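Local atomic coordinates of outer surface protein (Borrelia burgdorferi, PDB entry 5IZT), a protein that is a plasmid-encoded outer surface protein of the PFam54_60 family whose function is not firmly established. Residues Gln210-Asp215 / Lys262-Gly267; Glu219-Ile224 / Leu282-Met287. One frame throughout, in Å; residues are numbered along the deposited sequence. Where two conformers were deposited one is given.

Interaction 1 (Gln210-Asp215 / Lys262-Gly267); sequences QFKMKD and KIEQFG
Lys212 and Glu264 form a salt bridge, NZ of Lys212 lying 3.0 Å from OE1 of Glu264 and using the lone pair of that oxygen on the side of OE2. Glu264 was modelled in two conformers, and its contacts described here are those of one of them. The lysine chain bends at chi2 and again at chi4 (-66°), which brings its ammonium round to OE1 of Glu264. The same nitrogen also pairs with Asp209, so one ammonium is held between two carboxylates, which would be expected to keep it charged.

The other carboxylate oxygen, OE2 of Glu264, sits in the ring plane at the edge of Phe211, 3.4 Å from CD1, with the carboxylate turned 66° against the ring. Over one face of that ring comes the CG2 methyl of Ile263, 3.9 Å from the ring centroid and offset toward the rim, a CH-pi contact. The bare CA of Gly267 lets the helix backbone come up to Phe211 O, donating a C-H...O contact to it at 3.2 Å, nearly straight at 158°.

Residues 210-213 make a type I' beta turn, closed by Met213 N to Gln210 O. Beyond it, CG of Met213 packs 3.6 Å from CA of Gly267, while its sulfur reaches the edge of the Phe266 ring at CD1, 4.2 Å away.

The turn belongs to the long loop between helices 179-197 and 243-255 and lies against helix 260-274. Helix 243-255 lines the same core, Tyr253 meeting Phe211 edge-to-face and Phe252 touching both Met213 and Phe266.

Interaction 2 (Glu219-Ile224 / Leu282-Met287); sequences ELLDVI and LIRELM
Arg284 reaches out from its helix across Leu220 and Leu221. Its CB lies near CD2 of Leu221, and CG is 3.9 Å from the same methyl; the leucine and arginine chains run antiparallel, side by side. CG also approaches CB of Leu220, and CD continues toward that residue's carbonyl. With chi2 and chi3 both near 180°, the chain runs straight from CG to NE and delivers the N-H to Leu220 O at 2.9 Å. This bond is close to linear (163°), meets a lone pair in the carbonyl plane, and lies only 9° out of the guanidinium plane. At the tip, CD2 of Leu220 comes over one face of the guanidinium, 3.5 Å from NH2, so Leu220 holds the group at edge and face.

Here an irregular loop is laid along the first turns of helix 280-316, one of the long helices of this all-helical fold. Backbone bonds of Leu221 with Leu238 and Val223 with Pro236 tie it to a later part of the same loop.

Beneath the arginine the packing is apolar. CD1 of Leu220 meets CG2 of Ile283 at 3.8 Å, the side chains crossing at about a right angle, with Tyr274 of helix 260-274 touching both. Leu221 turns its CD1 to CG of Met287, 3.6 Å away; in one of two modelled conformers the bent methionine chain then leads toward Met213 and Phe218.

Overall arrangement
From the start of the modelled chain, helix 179-197 leads into the long loop, part of it not modelled, that supplies both first segments, 210-215 and then 219-224. The chain next forms helix 243-255 and enters helix 260-274, where interaction 1 closes a loop of 46 intervening residues. It goes on to helix 280-316, where interaction 2 closes one of 57. Because the segments alternate, the two closures cross and neither nests in the other. Together they tie one loop to two successive helices. Their centres are about 13 Å apart. In one conformer of Met287 its CE packs against SD of Met213 and CE1 of Phe266, so there the apolar sides of the two contacts adjoin.

Interaction 1 (Gln210-Asp215 / Lys262-Gly267)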
loop_
_atom_site.group_PDB
_atom_site.type_symbol
_atom_site.label_atom_id
_atom_site.label_comp_id
_atom_site.label_asym_id
_atom_site.label_seq_id
_atom_site.Cartn_x
_atom_site.Cartn_y
_atom_site.Cartn_z
ATOM N N GLN A 210 18.520 5.667 -0.527
ATOM C CA GLN A 210 17.103 5.261 -0.548
ATOM C C GLN A 210 16.947 3.785 -0.156
ATOM O O GLN A 210 16.287 2.994 -0.839
ATOM C CB GLN A 210 16.471 5.549 -1.922
ATOM C CG GLN A 210 16.646 7.014 -2.350
ATOM C CD GLN A 210 16.384 7.272 -3.840
ATOM O OE1 GLN A 210 15.834 6.433 -4.548
ATOM N NE2 GLN A 210 16.793 8.447 -4.312
ATOM N N PHE A 211 17.597 3.417 0.955
ATOM C CA PHE A 211 17.529 2.070 1.533
ATOM C C PHE A 211 17.923 0.998 0.513
ATOM O O PHE A 211 17.255 -0.029 0.373
ATOM C CB PHE A 211 16.136 1.797 2.114
ATOM C CG PHE A 211 15.680 2.854 3.092
ATOM C CD1 PHE A 211 16.169 2.874 4.391
ATOM C CD2 PHE A 211 14.784 3.845 2.699
ATOM C CE1 PHE A 211 15.769 3.864 5.294
ATOM C CE2 PHE A 211 14.379 4.833 3.588
ATOM C CZ PHE A 211 14.872 4.844 4.891
ATOM N N LYS A 212 19.030 1.252 -0.191
ATOM C CA LYS A 212 19.635 0.401 -1.217
ATOM C C LYS A 212 18.758 0.280 -2.456
ATOM O O LYS A 212 19.042 -0.554 -3.334
ATOM C CB LYS A 212 19.971 -1.007 -0.694
ATOM C CG LYS A 212 20.752 -1.007 0.635
ATOM C CD LYS A 212 22.220 -0.712 0.454
ATOM C CE LYS A 212 22.930 -0.614 1.814
ATOM N NZ LYS A 212 22.465 0.560 2.627
ATOM N N MET A 213 17.697 1.080 -2.562
ATOM C CA MET A 213 16.841 1.032 -3.736
ATOM C C MET A 213 17.070 2.190 -4.705
ATOM O O MET A 213 16.537 2.148 -5.827
ATOM C CB MET A 213 15.374 0.972 -3.297
ATOM C CG MET A 213 15.070 -0.406 -2.657
ATOM S SD MET A 213 13.372 -0.612 -2.101
ATOM C CE MET A 213 13.438 0.437 -0.624
ATOM N N LYS A 214 17.881 3.193 -4.336
ATOM C CA LYS A 214 18.227 4.245 -5.299
ATOM C C LYS A 214 18.859 3.648 -6.546
ATOM O O LYS A 214 18.552 4.061 -7.670
ATOM C CB LYS A 214 19.198 5.257 -4.689
ATOM C CG LYS A 214 19.593 6.388 -5.680
ATOM C CD LYS A 214 20.463 7.458 -5.017
ATOM C CE LYS A 214 21.932 7.030 -4.877
ATOM N NZ LYS A 214 22.655 6.937 -6.188
ATOM N N ASP A 215 19.743 2.669 -6.363
ATOM C CA ASP A 215 20.428 2.012 -7.463
ATOM C C ASP A 215 19.862 0.632 -7.762
ATOM O O ASP A 215 20.544 -0.174 -8.402
ATOM C CB ASP A 215 21.932 1.909 -7.188
ATOM C CG ASP A 215 22.599 3.260 -7.057
ATOM O OD1 ASP A 215 22.106 4.231 -7.662
ATOM O OD2 ASP A 215 23.646 3.344 -6.386
ATOM N N LYS A 262 12.485 -2.754 8.552
ATOM C CA LYS A 262 11.872 -3.554 7.492
ATOM C C LYS A 262 12.170 -2.981 6.114
ATOM O O LYS A 262 12.401 -3.728 5.162
ATOM C CB LYS A 262 10.354 -3.644 7.692
ATOM C CG LYS A 262 9.918 -4.229 9.021
ATOM C CD LYS A 262 8.413 -4.543 9.039
ATOM C CE LYS A 262 7.566 -3.418 8.435
ATOM N NZ LYS A 262 6.111 -3.583 8.777
ATOM N N ILE A 263 12.146 -1.649 5.983
ATOM C CA ILE A 263 12.433 -1.037 4.687
ATOM C C ILE A 263 13.879 -1.308 4.270
ATOM O O ILE A 263 14.152 -1.612 3.095
ATOM C CB ILE A 263 12.111 0.470 4.727
ATOM C CG1 ILE A 263 10.617 0.694 4.999
ATOM C CG2 ILE A 263 12.522 1.181 3.413
ATOM C CD1 ILE A 263 10.315 2.144 5.412
ATOM N N GLU A 264 14.818 -1.214 5.217
ATOM C CA GLU A 264 16.207 -1.518 4.884
ATOM C C GLU A 264 16.373 -2.980 4.490
ATOM O O GLU A 264 17.125 -3.289 3.557
ATOM C CB GLU A 264 17.133 -1.172 6.055
ATOM C CG GLU A 264 18.615 -1.429 5.787
ATOM C CD GLU A 264 19.256 -0.409 4.842
ATOM O OE1 GLU A 264 20.282 -0.742 4.200
ATOM O OE2 GLU A 264 18.746 0.720 4.747
ATOM N N GLN A 265 15.691 -3.895 5.188
ATOM C CA GLN A 265 15.789 -5.312 4.851
ATOM C C GLN A 265 15.251 -5.575 3.454
ATOM O O GLN A 265 15.873 -6.286 2.651
ATOM C CB GLN A 265 15.027 -6.146 5.881
ATOM C CG GLN A 265 15.700 -6.201 7.245
ATOM C CD GLN A 265 17.105 -6.786 7.160
ATOM O OE1 GLN A 265 17.349 -7.747 6.435
ATOM N NE2 GLN A 265 18.039 -6.191 7.891
ATOM N N PHE A 266 14.082 -5.012 3.157
ATOM C CA PHE A 266 13.451 -5.185 1.853
ATOM C C PHE A 266 14.328 -4.611 0.749
ATOM O O PHE A 266 14.522 -5.241 -0.302
ATOM C CB PHE A 266 12.059 -4.511 1.857
ATOM C CG PHE A 266 11.243 -4.794 0.612
ATOM C CD1 PHE A 266 11.421 -4.035 -0.532
ATOM C CD2 PHE A 266 10.293 -5.797 0.611
ATOM C CE1 PHE A 266 10.687 -4.304 -1.688
ATOM C CE2 PHE A 266 9.545 -6.071 -0.530
ATOM C CZ PHE A 266 9.737 -5.316 -1.677
ATOM N N GLY A 267 14.859 -3.408 0.958
ATOM C CA GLY A 267 15.752 -2.823 -0.036
ATOM C C GLY A 267 16.996 -3.663 -0.285
ATOM O O GLY A 267 17.453 -3.798 -1.427
#

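Interaction 2 (Glu219-Ile224 / Leu282-Met287)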
loop_
_atom_site.group_PDB
_atom_site.type_symbol
_atom_site.label_atom_id
_atom_site.label_comp_id
_atom_site.label_asym_id
_atom_site.label_seq_id
_atom_site.Cartn_x
_atom_site.Cartn_y
_atom_site.Cartn_z
ATOM N N GLU A 219 15.351 2.649 -9.260
ATOM C CA GLU A 219 15.931 2.994 -10.553
ATOM C C GLU A 219 15.133 2.395 -11.707
ATOM O O GLU A 219 15.148 2.941 -12.822
ATOM C CB GLU A 219 17.389 2.531 -10.618
ATOM C CG GLU A 219 18.170 3.141 -11.776
ATOM C CD GLU A 219 19.665 2.964 -11.618
ATOM O OE1 GLU A 219 20.074 1.919 -11.081
ATOM O OE2 GLU A 219 20.427 3.870 -12.021
ATOM N N LEU A 220 14.430 1.294 -11.465
ATOM C CA LEU A 220 13.765 0.537 -12.518
ATOM C C LEU A 220 12.390 1.081 -12.881
ATOM O O LEU A 220 11.741 0.530 -13.777
ATOM C CB LEU A 220 13.634 -0.936 -12.098
ATOM C CG LEU A 220 14.983 -1.651 -12.012
ATOM C CD1 LEU A 220 14.759 -3.021 -11.378
ATOM C CD2 LEU A 220 15.556 -1.772 -13.411
ATOM N N LEU A 221 11.904 2.099 -12.187
ATOM C CA LEU A 221 10.547 2.588 -12.405
ATOM C C LEU A 221 10.539 4.106 -12.540
ATOM O O LEU A 221 11.429 4.796 -12.036
ATOM C CB LEU A 221 9.631 2.167 -11.249
ATOM C CG LEU A 221 9.437 0.673 -11.043
ATOM C CD1 LEU A 221 8.770 0.452 -9.707
ATOM C CD2 LEU A 221 8.573 0.103 -12.174
ATOM N N ASP A 222 9.529 4.615 -13.240
ATOM C CA ASP A 222 9.162 6.024 -13.188
ATOM C C ASP A 222 8.065 6.218 -12.148
ATOM O O ASP A 222 7.449 5.264 -11.687
ATOM C CB ASP A 222 8.639 6.514 -14.536
ATOM C CG ASP A 222 9.703 6.558 -15.607
ATOM O OD1 ASP A 222 10.899 6.573 -15.251
ATOM O OD2 ASP A 222 9.335 6.591 -16.808
ATOM N N VAL A 223 7.790 7.479 -11.815
ATOM C CA VAL A 223 6.669 7.779 -10.925
ATOM C C VAL A 223 5.371 7.343 -11.595
ATOM O O VAL A 223 5.142 7.625 -12.776
ATOM C CB VAL A 223 6.670 9.270 -10.570
ATOM C CG1 VAL A 223 5.439 9.622 -9.747
ATOM C CG2 VAL A 223 7.936 9.606 -9.789
ATOM N N ILE A 224 4.527 6.617 -10.854
ATOM C CA ILE A 224 3.308 6.051 -11.440
ATOM C C ILE A 224 2.060 6.821 -11.034
ATOM O O ILE A 224 1.074 6.850 -11.781
ATOM C CB ILE A 224 3.156 4.557 -11.081
ATOM C CG1 ILE A 224 2.615 4.368 -9.661
ATOM C CG2 ILE A 224 4.482 3.823 -11.239
ATOM C CD1 ILE A 224 2.437 2.902 -9.273
ATOM N N LEU A 282 11.031 -8.883 -12.308
ATOM C CA LEU A 282 10.446 -9.296 -11.040
ATOM C C LEU A 282 10.465 -8.150 -10.036
ATOM O O LEU A 282 9.478 -7.900 -9.341
ATOM C CB LEU A 282 11.206 -10.498 -10.477
ATOM C CG LEU A 282 10.910 -10.845 -9.010
ATOM C CD1 LEU A 282 9.457 -11.259 -8.804
ATOM C CD2 LEU A 282 11.877 -11.929 -8.473
ATOM N N ILE A 283 11.594 -7.454 -9.941
ATOM C CA ILE A 283 11.705 -6.318 -9.030
ATOM C C ILE A 283 10.654 -5.266 -9.361
ATOM O O ILE A 283 10.001 -4.717 -8.459
ATOM C CB ILE A 283 13.128 -5.724 -9.090
ATOM C CG1 ILE A 283 14.167 -6.724 -8.601
ATOM C CG2 ILE A 283 13.225 -4.462 -8.227
ATOM C CD1 ILE A 283 15.641 -6.216 -8.837
ATOM N N ARG A 284 10.474 -4.968 -10.655
ATOM C CA ARG A 284 9.430 -4.031 -11.070
ATOM C C ARG A 284 8.051 -4.490 -10.593
ATOM O O ARG A 284 7.298 -3.707 -9.999
ATOM C CB ARG A 284 9.429 -3.866 -12.596
ATOM C CG ARG A 284 10.596 -3.049 -13.154
ATOM C CD ARG A 284 10.482 -2.803 -14.662
ATOM N NE ARG A 284 11.609 -1.992 -15.127
ATOM C CZ ARG A 284 12.585 -2.440 -15.913
ATOM N NH1 ARG A 284 12.572 -3.695 -16.344
ATOM N NH2 ARG A 284 13.564 -1.625 -16.285
ATOM N N GLU A 285 7.690 -5.750 -10.874
ATOM C CA GLU A 285 6.377 -6.252 -10.460
ATOM C C GLU A 285 6.204 -6.175 -8.943
ATOM O O GLU A 285 5.114 -5.846 -8.460
ATOM C CB GLU A 285 6.153 -7.690 -10.933
ATOM C CG GLU A 285 6.106 -7.905 -12.450
ATOM C CD GLU A 285 5.635 -9.324 -12.823
ATOM O OE1 GLU A 285 6.447 -10.273 -12.795
ATOM O OE2 GLU A 285 4.426 -9.494 -13.110
ATOM N N LEU A 286 7.247 -6.509 -8.169
ATOM C CA LEU A 286 7.126 -6.452 -6.712
ATOM C C LEU A 286 6.859 -5.032 -6.247
ATOM O O LEU A 286 5.943 -4.789 -5.449
ATOM C CB LEU A 286 8.386 -6.990 -6.016
ATOM C CG LEU A 286 8.647 -8.492 -6.193
ATOM C CD1 LEU A 286 10.062 -8.812 -5.728
ATOM C CD2 LEU A 286 7.617 -9.301 -5.413
ATOM N N MET A 287 7.661 -4.075 -6.724
ATOM C CA MET A 287 7.499 -2.701 -6.256
ATOM C C MET A 287 6.192 -2.097 -6.760
ATOM O O MET A 287 5.514 -1.372 -6.019
ATOM C CB MET A 287 8.688 -1.838 -6.690
ATOM C CG MET A 287 8.555 -0.383 -6.216
ATOM S SD MET A 287 8.402 -0.208 -4.412
ATOM C CE MET A 287 10.027 -0.751 -3.861
#